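Local structure of virulence factor (2W3Y) at residues Ile65-Val73 with Phe246-Asp256; Gly112-Val123 with Tyr212-Thr223. The protein acts as a virulence factor of a Drosophila pathogen, an S-palmitoylated protein that binds to lipid vesicles. One frame throughout, in Å; residues are numbered along the deposited sequence.

Contact 1. Residues Ile65-Val73 with Phe246-Asp256; sequences ILMERFVAV and FLDKYEGKAID
Leu247 makes the knob of a knobs-into-holes packing in the Evf fold, between segments 65-73 and 246-250 of helices 57-81 and 237-250, whose local axes pass 10.0 Å apart at 43°; its side chain drops among Leu66, Arg69, Phe70 and Val73. Each branch of the knob has its own work. CD2 sits squarely over the Phe70 ring, 3.6 Å from the centroid, a CH-pi contact, while CD1 meets Leu66 CD2 at 3.8 Å. Leu247 CB lies over a face of the Arg69 guanidinium, so this flat group is backed by hydrocarbon and makes its salt bridge at the edge. There Arg69 NH2 donates to Asp248 OD1 at 2.7 Å, with the acceptor in the guanidinium plane but the donor on the anti side of the carboxylate and tilted from its plane. The bend at chi3 (81°) of Arg69 turns the guanidinium across Leu247 to get there. One turn on, Val73 puts CG1, anti to its backbone N, against Phe246 CE2 at 3.8 Å, and CG2 near Tyr250 O. Phe70 and Phe246 both also meet the ring of Phe105, which extends this aromatic core.

Further along, residues 252-256 run on beside residues 68-72 of helix 57-81. Gly252 comes close to Ala72, and Ile255 lays CG2 on Ala72 CB (3.8 Å) and CD1 against Val71 CG1. Water fills in the polar side: one molecule links Arg69 O to Gly252 N, another Glu68 O to Ile255 N. Glu68 OE2 is held by Thr46 and Tyr261, whereas its OE1 takes a hydrogen from each of two waters; one of them also donates to Asp256 OD2 and so bridges two acidic groups.

Contact 2. Residues Gly112-Val123 with Tyr212-Thr223; sequences GEQNLNTTVKGV and YQEVNLEFGVDT. With PLM (palmitic acid), chain C.
Phe219 CG stands anti to the carbonyl carbon (chi1 -66°), and this presents the ring to the bound palmitic acid: PLM C9 lies over the centre of one face, 3.7 Å from Phe219 CE2. Leu116, its partner across the strands, with CG anti to the backbone N (chi1 -178°), sends CD2 to within 4.1 Å of PLM CA. Both residues belong to an antiparallel pair of strands, 113-121 and 214-223, in which Leu116 and Phe219 form a hydrogen-bonded pair, with Leu116 N to Phe219 O at 3.1 Å. On the same face Leu217 CD1 touches Thr118 CG2 (3.8 Å) and Val120 CG2, the Leu217 and Thr118 side chains lying side by side.

At one end, Gly112 O accepts from Thr223 OG1 at 2.9 Å and, through a bent bond, from Thr223 N, the two arriving from opposite faces of the carbonyl plane. At the other, Val123 packs over the face of the Tyr212 ring. The opposite face of the strand pair carries Glu113, Asn117, Thr119, Asn216 and Glu218, all exposed. The ladder is therefore two-sided: polar groups toward solvent, and a face whose middle, Leu116, Leu217 and Phe219, is apolar, with Leu116 and Phe219 reaching the acyl chain, consistent with a protein that carries palmitate.

Overall arrangement
After helix 9-18 and strands 36-37 and 40-49 the chain enters helix 57-81, which supplies residues 65-73, and then reaches strand 109-121. Contact 2 closes the shorter loop when strand 214-228 returns to pair with it, after helices 125-134 and 142-159 and the hairpin of strands 166-179 and 185-198. Contact 1 closes later, with helix 237-250 and the turn after it, so the whole of contact 2 falls between its two segments. The two contacts do not touch: their centres are about 30 Å apart, on opposite sides of the chain's centre. Contact 1 ties early and late helices together; contact 2 joins two strands of the mixed sheet beside the palmitic acid.

Contact 1. Residues Ile65-Val73 with Phe246-Asp256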
loop_
_atom_site.group_PDB
_atom_site.type_symbol
_atom_site.label_atom_id
_atom_site.label_comp_id
_atom_site.label_asym_id
_atom_site.label_seq_id
_atom_site.Cartn_x
_atom_site.Cartn_y
_atom_site.Cartn_z
ATOM N N ILE A 65 12.404 4.336 0.580
ATOM C CA ILE A 65 12.315 5.162 1.792
ATOM C C ILE A 65 11.294 6.277 1.653
ATOM O O ILE A 65 10.479 6.498 2.560
ATOM C CB ILE A 65 13.677 5.788 2.239
ATOM C CG1 ILE A 65 14.771 4.726 2.424
ATOM C CG2 ILE A 65 13.496 6.636 3.512
ATOM C CD1 ILE A 65 14.403 3.542 3.236
ATOM N N LEU A 66 11.339 6.980 0.528
ATOM C CA LEU A 66 10.368 8.043 0.242
ATOM C C LEU A 66 8.906 7.571 0.286
ATOM O O LEU A 66 8.047 8.227 0.889
ATOM C CB LEU A 66 10.660 8.674 -1.116
ATOM C CG LEU A 66 11.898 9.572 -1.222
ATOM C CD1 LEU A 66 12.161 9.930 -2.699
ATOM C CD2 LEU A 66 11.754 10.838 -0.360
ATOM N N MET A 67 8.630 6.438 -0.355
ATOM C CA MET A 67 7.254 5.944 -0.431
ATOM C C MET A 67 6.718 5.497 0.939
ATOM O O MET A 67 5.554 5.775 1.262
ATOM C CB MET A 67 7.124 4.839 -1.489
ATOM C CG MET A 67 7.173 5.318 -2.954
ATOM S SD MET A 67 5.965 6.579 -3.481
ATOM C CE MET A 67 6.755 8.133 -3.118
ATOM N N GLU A 68 7.560 4.828 1.747
ATOM C CA GLU A 68 7.156 4.434 3.117
ATOM C C GLU A 68 6.825 5.673 3.977
ATOM O O GLU A 68 5.905 5.652 4.810
ATOM C CB GLU A 68 8.206 3.549 3.803
ATOM C CG GLU A 68 8.415 2.182 3.114
ATOM C CD GLU A 68 9.056 1.101 3.999
ATOM O OE1 GLU A 68 9.398 1.354 5.185
ATOM O OE2 GLU A 68 9.198 -0.046 3.500
ATOM N N ARG A 69 7.566 6.753 3.748
ATOM C CA ARG A 69 7.322 8.014 4.438
ATOM C C ARG A 69 6.008 8.666 4.002
ATOM O O ARG A 69 5.271 9.181 4.849
ATOM C CB ARG A 69 8.494 8.977 4.235
ATOM C CG ARG A 69 9.768 8.532 4.972
ATOM C CD ARG A 69 10.907 9.516 4.738
ATOM N NE ARG A 69 10.770 10.660 5.640
ATOM C CZ ARG A 69 11.518 11.761 5.614
ATOM N NH1 ARG A 69 12.487 11.906 4.712
ATOM N NH2 ARG A 69 11.291 12.725 6.501
ATOM N N PHE A 70 5.731 8.636 2.698
ATOM C CA PHE A 70 4.449 9.106 2.144
ATOM C C PHE A 70 3.258 8.290 2.674
ATOM O O PHE A 70 2.216 8.855 3.036
ATOM C CB PHE A 70 4.473 9.105 0.612
ATOM C CG PHE A 70 4.954 10.413 -0.005
ATOM C CD1 PHE A 70 4.214 11.588 0.143
ATOM C CD2 PHE A 70 6.136 10.450 -0.754
ATOM C CE1 PHE A 70 4.649 12.787 -0.434
ATOM C CE2 PHE A 70 6.592 11.637 -1.337
ATOM C CZ PHE A 70 5.855 12.810 -1.179
ATOM N N VAL A 71 3.423 6.967 2.740
ATOM C CA VAL A 71 2.385 6.095 3.312
ATOM C C VAL A 71 2.091 6.444 4.776
ATOM O O VAL A 71 0.911 6.578 5.151
ATOM C CB VAL A 71 2.711 4.546 3.105
ATOM C CG1 VAL A 71 1.716 3.653 3.882
ATOM C CG2 VAL A 71 2.697 4.195 1.618
ATOM N N ALA A 72 3.144 6.623 5.589
ATOM C CA ALA A 72 2.988 7.006 7.005
ATOM C C ALA A 72 2.396 8.434 7.167
ATOM O O ALA A 72 1.570 8.662 8.056
ATOM C CB ALA A 72 4.326 6.889 7.774
ATOM N N VAL A 73 2.802 9.366 6.296
ATOM C CA VAL A 73 2.178 10.725 6.260
ATOM C C VAL A 73 0.664 10.652 5.993
ATOM O O VAL A 73 -0.125 11.280 6.710
ATOM C CB VAL A 73 2.898 11.687 5.256
ATOM C CG1 VAL A 73 2.057 12.948 4.957
ATOM C CG2 VAL A 73 4.238 12.088 5.802
ATOM N N PHE A 246 8.194 18.829 3.303
ATOM C CA PHE A 246 6.837 18.352 3.573
ATOM C C PHE A 246 6.880 17.048 4.378
ATOM O O PHE A 246 6.206 16.914 5.404
ATOM C CB PHE A 246 6.091 18.153 2.253
ATOM C CG PHE A 246 4.729 17.539 2.410
ATOM C CD1 PHE A 246 3.614 18.340 2.641
ATOM C CD2 PHE A 246 4.559 16.156 2.306
ATOM C CE1 PHE A 246 2.347 17.789 2.794
ATOM C CE2 PHE A 246 3.292 15.592 2.455
ATOM C CZ PHE A 246 2.188 16.412 2.711
ATOM N N LEU A 247 7.673 16.094 3.902
ATOM C CA LEU A 247 7.843 14.812 4.598
ATOM C C LEU A 247 8.382 14.972 6.036
ATOM O O LEU A 247 7.905 14.312 6.961
ATOM C CB LEU A 247 8.709 13.851 3.774
ATOM C CG LEU A 247 8.140 13.300 2.455
ATOM C CD1 LEU A 247 9.073 12.253 1.915
ATOM C CD2 LEU A 247 6.725 12.714 2.612
ATOM N N ASP A 248 9.345 15.880 6.217
ATOM C CA ASP A 248 9.878 16.212 7.541
ATOM C C ASP A 248 8.837 16.831 8.489
ATOM O O ASP A 248 8.792 16.500 9.672
ATOM C CB ASP A 248 11.125 17.115 7.404
ATOM C CG ASP A 248 12.382 16.328 7.062
ATOM O OD1 ASP A 248 12.367 15.079 7.211
ATOM O OD2 ASP A 248 13.400 16.946 6.660
ATOM N N LYS A 249 7.979 17.695 7.957
ATOM C CA LYS A 249 6.981 18.392 8.767
ATOM C C LYS A 249 5.817 17.503 9.265
ATOM O O LYS A 249 5.315 17.674 10.383
ATOM C CB LYS A 249 6.441 19.602 7.983
ATOM C CG LYS A 249 5.626 20.589 8.818
ATOM C CD LYS A 249 5.300 21.869 8.036
ATOM C CE LYS A 249 4.207 22.687 8.717
ATOM N NZ LYS A 249 3.680 23.785 7.821
ATOM N N TYR A 250 5.396 16.554 8.434
ATOM C CA TYR A 250 4.176 15.804 8.704
ATOM C C TYR A 250 4.430 14.321 8.955
ATOM O O TYR A 250 3.494 13.507 8.920
ATOM C CB TYR A 250 3.177 16.032 7.571
ATOM C CG TYR A 250 2.756 17.496 7.452
ATOM C CD1 TYR A 250 1.988 18.095 8.452
ATOM C CD2 TYR A 250 3.138 18.271 6.358
ATOM C CE1 TYR A 250 1.601 19.429 8.369
ATOM C CE2 TYR A 250 2.754 19.621 6.260
ATOM C CZ TYR A 250 1.991 20.185 7.273
ATOM O OH TYR A 250 1.593 21.500 7.209
ATOM N N GLU A 251 5.693 13.998 9.244
ATOM C CA GLU A 251 6.178 12.620 9.444
ATOM C C GLU A 251 5.311 11.774 10.383
ATOM O O GLU A 251 5.049 12.163 11.507
ATOM C CB GLU A 251 7.625 12.630 9.968
ATOM C CG GLU A 251 8.266 11.235 9.997
ATOM C CD GLU A 251 9.700 11.225 10.507
ATOM O OE1 GLU A 251 10.117 10.163 11.037
ATOM O OE2 GLU A 251 10.405 12.264 10.379
ATOM N N GLY A 252 4.880 10.609 9.910
ATOM C CA GLY A 252 4.201 9.646 10.771
ATOM C C GLY A 252 5.203 8.660 11.359
ATOM O O GLY A 252 6.320 8.548 10.875
ATOM N N LYS A 253 4.803 7.960 12.418
ATOM C CA LYS A 253 5.559 6.816 12.933
ATOM C C LYS A 253 5.864 5.831 11.805
ATOM O O LYS A 253 5.076 5.685 10.880
ATOM C CB LYS A 253 4.747 6.105 14.019
ATOM C CG LYS A 253 5.176 6.415 15.447
ATOM C CD LYS A 253 4.660 7.733 15.930
ATOM C CE LYS A 253 4.979 7.890 17.414
ATOM N NZ LYS A 253 4.974 9.310 17.836
ATOM N N ALA A 254 7.010 5.163 11.884
ATOM C CA ALA A 254 7.427 4.208 10.854
ATOM C C ALA A 254 6.409 3.076 10.632
ATOM O O ALA A 254 6.039 2.362 11.571
ATOM C CB ALA A 254 8.817 3.635 11.184
ATOM N N ILE A 255 5.973 2.909 9.386
ATOM C CA ILE A 255 5.109 1.769 9.031
ATOM C C ILE A 255 5.816 0.423 9.190
ATOM O O ILE A 255 5.157 -0.595 9.413
ATOM C CB ILE A 255 4.415 1.893 7.636
ATOM C CG1 ILE A 255 5.429 1.827 6.476
ATOM C CG2 ILE A 255 3.528 3.153 7.580
ATOM C CD1 ILE A 255 4.808 1.662 5.094
ATOM N N ASP A 256 7.148 0.414 9.115
ATOM C CA ASP A 256 7.897 -0.840 9.353
ATOM C C ASP A 256 7.871 -1.352 10.807
ATOM O O ASP A 256 8.286 -2.491 11.077
ATOM C CB ASP A 256 9.316 -0.803 8.740
ATOM C CG ASP A 256 10.291 0.111 9.497
ATOM O OD1 ASP A 256 9.947 0.627 10.573
ATOM O OD2 ASP A 256 11.429 0.299 8.991
HETATM O O HOH W 1 7.127 4.898 7.400
HETATM O O HOH W 2 8.820 2.740 7.695
HETATM O O HOH W 3 11.760 -0.013 6.325
HETATM O O HOH W 4 6.376 9.814 7.334
HETATM O O HOH W 5 7.990 11.743 6.630
#

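Contact 2. Residues Gly112-Val123 with Tyr212-Thr223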
loop_
_atom_site.group_PDB
_atom_site.type_symbol
_atom_site.label_atom_id
_atom_site.label_comp_id
_atom_site.label_asym_id
_atom_site.label_seq_id
_atom_site.Cartn_x
_atom_site.Cartn_y
_atom_site.Cartn_z
ATOM N N GLY A 112 -11.095 4.906 -9.100
ATOM C CA GLY A 112 -12.206 4.053 -9.520
ATOM C C GLY A 112 -12.149 2.646 -8.954
ATOM O O GLY A 112 -11.235 2.302 -8.208
ATOM N N GLU A 113 -13.124 1.823 -9.308
ATOM C CA GLU A 113 -13.185 0.463 -8.766
ATOM C C GLU A 113 -12.410 -0.545 -9.612
ATOM O O GLU A 113 -12.345 -0.437 -10.841
ATOM C CB GLU A 113 -14.639 -0.013 -8.559
ATOM C CG GLU A 113 -14.746 -1.173 -7.539
ATOM C CD GLU A 113 -16.169 -1.487 -7.080
ATOM O OE1 GLU A 113 -17.091 -1.564 -7.943
ATOM O OE2 GLU A 113 -16.350 -1.682 -5.846
ATOM N N GLN A 114 -11.804 -1.510 -8.933
ATOM C CA GLN A 114 -11.304 -2.711 -9.582
ATOM C C GLN A 114 -11.954 -3.906 -8.911
ATOM O O GLN A 114 -12.489 -3.799 -7.802
ATOM C CB GLN A 114 -9.782 -2.799 -9.493
ATOM C CG GLN A 114 -9.047 -1.696 -10.245
ATOM C CD GLN A 114 -9.298 -1.714 -11.748
ATOM O OE1 GLN A 114 -9.622 -2.749 -12.331
ATOM N NE2 GLN A 114 -9.140 -0.559 -12.379
ATOM N N ASN A 115 -11.929 -5.039 -9.591
ATOM C CA ASN A 115 -12.556 -6.227 -9.062
ATOM C C ASN A 115 -11.620 -7.420 -9.084
ATOM O O ASN A 115 -10.922 -7.659 -10.084
ATOM C CB ASN A 115 -13.844 -6.527 -9.826
ATOM C CG ASN A 115 -14.976 -5.601 -9.439
ATOM O OD1 ASN A 115 -15.659 -5.818 -8.439
ATOM N ND2 ASN A 115 -15.184 -4.564 -10.231
ATOM N N LEU A 116 -11.580 -8.128 -7.956
ATOM C CA LEU A 116 -10.936 -9.431 -7.879
ATOM C C LEU A 116 -12.036 -10.495 -7.843
ATOM O O LEU A 116 -12.675 -10.709 -6.806
ATOM C CB LEU A 116 -10.003 -9.525 -6.657
ATOM C CG LEU A 116 -9.196 -10.814 -6.414
ATOM C CD1 LEU A 116 -8.553 -11.340 -7.701
ATOM C CD2 LEU A 116 -8.127 -10.588 -5.342
ATOM N N ASN A 117 -12.283 -11.115 -8.994
ATOM C CA ASN A 117 -13.292 -12.157 -9.143
ATOM C C ASN A 117 -12.637 -13.387 -9.732
ATOM O O ASN A 117 -12.531 -13.510 -10.956
ATOM C CB ASN A 117 -14.424 -11.708 -10.073
ATOM C CG ASN A 117 -15.176 -10.511 -9.550
ATOM O OD1 ASN A 117 -15.608 -10.487 -8.397
ATOM N ND2 ASN A 117 -15.345 -9.502 -10.401
ATOM N N THR A 118 -12.200 -14.288 -8.860
ATOM C CA THR A 118 -11.438 -15.459 -9.262
ATOM C C THR A 118 -11.662 -16.586 -8.249
ATOM O O THR A 118 -12.031 -16.342 -7.099
ATOM C CB THR A 118 -9.933 -15.117 -9.383
ATOM O OG1 THR A 118 -9.258 -16.110 -10.165
ATOM C CG2 THR A 118 -9.268 -14.995 -8.006
ATOM N N THR A 119 -11.458 -17.821 -8.692
ATOM C CA THR A 119 -11.537 -18.984 -7.816
ATOM C C THR A 119 -10.213 -19.736 -7.921
ATOM O O THR A 119 -9.824 -20.177 -9.005
ATOM C CB THR A 119 -12.743 -19.900 -8.167
ATOM O OG1 THR A 119 -13.968 -19.164 -8.027
ATOM C CG2 THR A 119 -12.791 -21.093 -7.231
ATOM N N VAL A 120 -9.523 -19.843 -6.788
ATOM C CA VAL A 120 -8.189 -20.444 -6.687
ATOM C C VAL A 120 -8.123 -21.321 -5.428
ATOM O O VAL A 120 -8.998 -21.220 -4.561
ATOM C CB VAL A 120 -7.080 -19.352 -6.602
ATOM C CG1 VAL A 120 -6.938 -18.583 -7.927
ATOM C CG2 VAL A 120 -7.335 -18.386 -5.432
ATOM N N LYS A 121 -7.098 -22.170 -5.328
ATOM C CA LYS A 121 -6.802 -22.895 -4.082
ATOM C C LYS A 121 -6.322 -21.905 -3.027
ATOM O O LYS A 121 -5.702 -20.886 -3.354
ATOM C CB LYS A 121 -5.693 -23.941 -4.262
ATOM C CG LYS A 121 -5.764 -24.796 -5.527
ATOM C CD LYS A 121 -4.583 -25.774 -5.551
ATOM C CE LYS A 121 -4.183 -26.158 -6.976
ATOM N NZ LYS A 121 -5.130 -27.137 -7.577
ATOM N N GLY A 122 -6.606 -22.223 -1.767
ATOM C CA GLY A 122 -6.104 -21.465 -0.634
ATOM C C GLY A 122 -4.617 -21.159 -0.711
ATOM O O GLY A 122 -4.202 -20.051 -0.386
ATOM N N VAL A 123 -3.820 -22.129 -1.166
ATOM C CA VAL A 123 -2.365 -21.963 -1.232
ATOM C C VAL A 123 -1.914 -21.045 -2.379
ATOM O O VAL A 123 -0.737 -20.707 -2.466
ATOM C CB VAL A 123 -1.605 -23.336 -1.353
ATOM C CG1 VAL A 123 -1.705 -24.135 -0.059
ATOM C CG2 VAL A 123 -2.118 -24.130 -2.543
ATOM N N TYR A 212 -5.730 -26.849 0.102
ATOM C CA TYR A 212 -5.687 -27.164 -1.323
ATOM C C TYR A 212 -7.087 -27.160 -1.930
ATOM O O TYR A 212 -7.253 -27.351 -3.132
ATOM C CB TYR A 212 -4.962 -28.497 -1.558
ATOM C CG TYR A 212 -3.464 -28.332 -1.507
ATOM C CD1 TYR A 212 -2.797 -28.217 -0.289
ATOM C CD2 TYR A 212 -2.722 -28.247 -2.676
ATOM C CE1 TYR A 212 -1.427 -28.038 -0.236
ATOM C CE2 TYR A 212 -1.358 -28.072 -2.638
ATOM C CZ TYR A 212 -0.717 -27.970 -1.417
ATOM O OH TYR A 212 0.639 -27.789 -1.383
ATOM N N GLN A 213 -8.082 -26.921 -1.085
ATOM C CA GLN A 213 -9.472 -26.752 -1.501
ATOM C C GLN A 213 -9.655 -25.375 -2.178
ATOM O O GLN A 213 -8.897 -24.434 -1.896
ATOM C CB GLN A 213 -10.377 -26.946 -0.272
ATOM C CG GLN A 213 -11.747 -26.248 -0.278
ATOM C CD GLN A 213 -12.545 -26.457 1.015
ATOM O OE1 GLN A 213 -11.974 -26.614 2.108
ATOM N NE2 GLN A 213 -13.874 -26.461 0.894
ATOM N N GLU A 214 -10.635 -25.276 -3.081
ATOM C CA GLU A 214 -10.940 -24.041 -3.813
ATOM C C GLU A 214 -11.589 -22.972 -2.931
ATOM O O GLU A 214 -12.434 -23.280 -2.089
ATOM C CB GLU A 214 -11.881 -24.334 -4.987
ATOM C CG GLU A 214 -11.361 -25.337 -6.017
ATOM C CD GLU A 214 -10.464 -24.702 -7.056
ATOM O OE1 GLU A 214 -10.903 -24.617 -8.224
ATOM O OE2 GLU A 214 -9.334 -24.279 -6.712
ATOM N N VAL A 215 -11.196 -21.715 -3.133
ATOM C CA VAL A 215 -11.861 -20.593 -2.460
ATOM C C VAL A 215 -12.301 -19.532 -3.478
ATOM O O VAL A 215 -11.562 -19.213 -4.419
ATOM C CB VAL A 215 -11.008 -19.962 -1.296
ATOM C CG1 VAL A 215 -10.313 -21.035 -0.453
ATOM C CG2 VAL A 215 -9.985 -18.963 -1.808
ATOM N N ASN A 216 -13.505 -18.997 -3.295
ATOM C CA ASN A 216 -14.016 -17.947 -4.168
ATOM C C ASN A 216 -13.600 -16.580 -3.644
ATOM O O ASN A 216 -13.956 -16.191 -2.534
ATOM C CB ASN A 216 -15.546 -18.035 -4.327
ATOM C CG ASN A 216 -16.105 -17.003 -5.319
ATOM O OD1 ASN A 216 -15.646 -16.898 -6.463
ATOM N ND2 ASN A 216 -17.111 -16.236 -4.877
ATOM N N LEU A 217 -12.810 -15.871 -4.442
ATOM C CA LEU A 217 -12.445 -14.495 -4.129
ATOM C C LEU A 217 -13.318 -13.575 -4.960
ATOM O O LEU A 217 -13.157 -13.497 -6.186
ATOM C CB LEU A 217 -10.966 -14.240 -4.433
ATOM C CG LEU A 217 -9.899 -15.151 -3.824
ATOM C CD1 LEU A 217 -8.510 -14.685 -4.285
ATOM C CD2 LEU A 217 -9.994 -15.183 -2.291
ATOM N N GLU A 218 -14.254 -12.902 -4.300
ATOM C CA GLU A 218 -15.111 -11.906 -4.950
ATOM C C GLU A 218 -15.109 -10.623 -4.123
ATOM O O GLU A 218 -15.838 -10.512 -3.133
ATOM C CB GLU A 218 -16.551 -12.433 -5.168
ATOM C CG GLU A 218 -17.409 -11.490 -6.044
ATOM C CD GLU A 218 -18.895 -11.852 -6.101
ATOM O OE1 GLU A 218 -19.549 -11.996 -5.039
ATOM O OE2 GLU A 218 -19.424 -11.956 -7.227
ATOM N N PHE A 219 -14.248 -9.678 -4.504
ATOM C CA PHE A 219 -14.087 -8.433 -3.746
ATOM C C PHE A 219 -14.155 -7.240 -4.668
ATOM O O PHE A 219 -13.503 -7.208 -5.713
ATOM C CB PHE A 219 -12.754 -8.395 -2.983
ATOM C CG PHE A 219 -12.643 -9.407 -1.887
ATOM C CD1 PHE A 219 -12.981 -9.072 -0.579
ATOM C CD2 PHE A 219 -12.174 -10.698 -2.157
ATOM C CE1 PHE A 219 -12.867 -10.011 0.450
ATOM C CE2 PHE A 219 -12.056 -11.646 -1.149
ATOM C CZ PHE A 219 -12.403 -11.301 0.171
ATOM N N GLY A 220 -14.958 -6.259 -4.276
ATOM C CA GLY A 220 -14.974 -4.974 -4.944
ATOM C C GLY A 220 -13.962 -4.100 -4.233
ATOM O O GLY A 220 -14.066 -3.870 -3.033
ATOM N N VAL A 221 -12.969 -3.631 -4.986
ATOM C CA VAL A 221 -11.841 -2.890 -4.423
ATOM C C VAL A 221 -11.820 -1.466 -4.976
ATOM O O VAL A 221 -11.690 -1.275 -6.187
ATOM C CB VAL A 221 -10.489 -3.608 -4.719
ATOM C CG1 VAL A 221 -9.348 -2.932 -3.984
ATOM C CG2 VAL A 221 -10.584 -5.150 -4.373
ATOM N N ASP A 222 -11.947 -0.478 -4.094
ATOM C CA ASP A 222 -11.817 0.938 -4.455
ATOM C C ASP A 222 -10.339 1.310 -4.493
ATOM O O ASP A 222 -9.583 0.911 -3.604
ATOM C CB ASP A 222 -12.492 1.812 -3.410
ATOM C CG ASP A 222 -13.979 1.591 -3.333
ATOM O OD1 ASP A 222 -14.649 1.613 -4.389
ATOM O OD2 ASP A 222 -14.476 1.407 -2.195
ATOM N N THR A 223 -9.929 2.062 -5.510
ATOM C CA THR A 223 -8.512 2.346 -5.730
ATOM C C THR A 223 -8.204 3.834 -5.872
ATOM O O THR A 223 -8.995 4.604 -6.442
ATOM C CB THR A 223 -7.911 1.553 -6.958
ATOM O OG1 THR A 223 -8.372 2.104 -8.198
ATOM C CG2 THR A 223 -8.265 0.061 -6.916
HETATM C C1 PLM C . -4.273 -16.563 4.481
HETATM O O2 PLM C . -4.596 -17.470 5.293
HETATM C C2 PLM C . -5.305 -15.543 4.018
HETATM C C3 PLM C . -5.075 -14.142 4.578
HETATM C C4 PLM C . -6.141 -13.135 4.137
HETATM C C5 PLM C . -5.941 -12.647 2.703
HETATM C C6 PLM C . -7.241 -12.165 2.059
HETATM C C7 PLM C . -6.964 -11.306 0.826
HETATM C C8 PLM C . -8.095 -11.345 -0.206
HETATM C C9 PLM C . -8.833 -10.007 -0.206
HETATM C CA PLM C . -8.642 -9.188 -1.478
HETATM C CB PLM C . -7.855 -7.910 -1.210
HETATM C CC PLM C . -7.166 -7.440 -2.481
HETATM C CD PLM C . -5.754 -6.940 -2.213
HETATM C CE PLM C . -5.626 -5.489 -2.650
HETATM C CF PLM C . -4.170 -5.081 -2.830
HETATM O O HOH W 6 -7.792 1.539 -10.761
#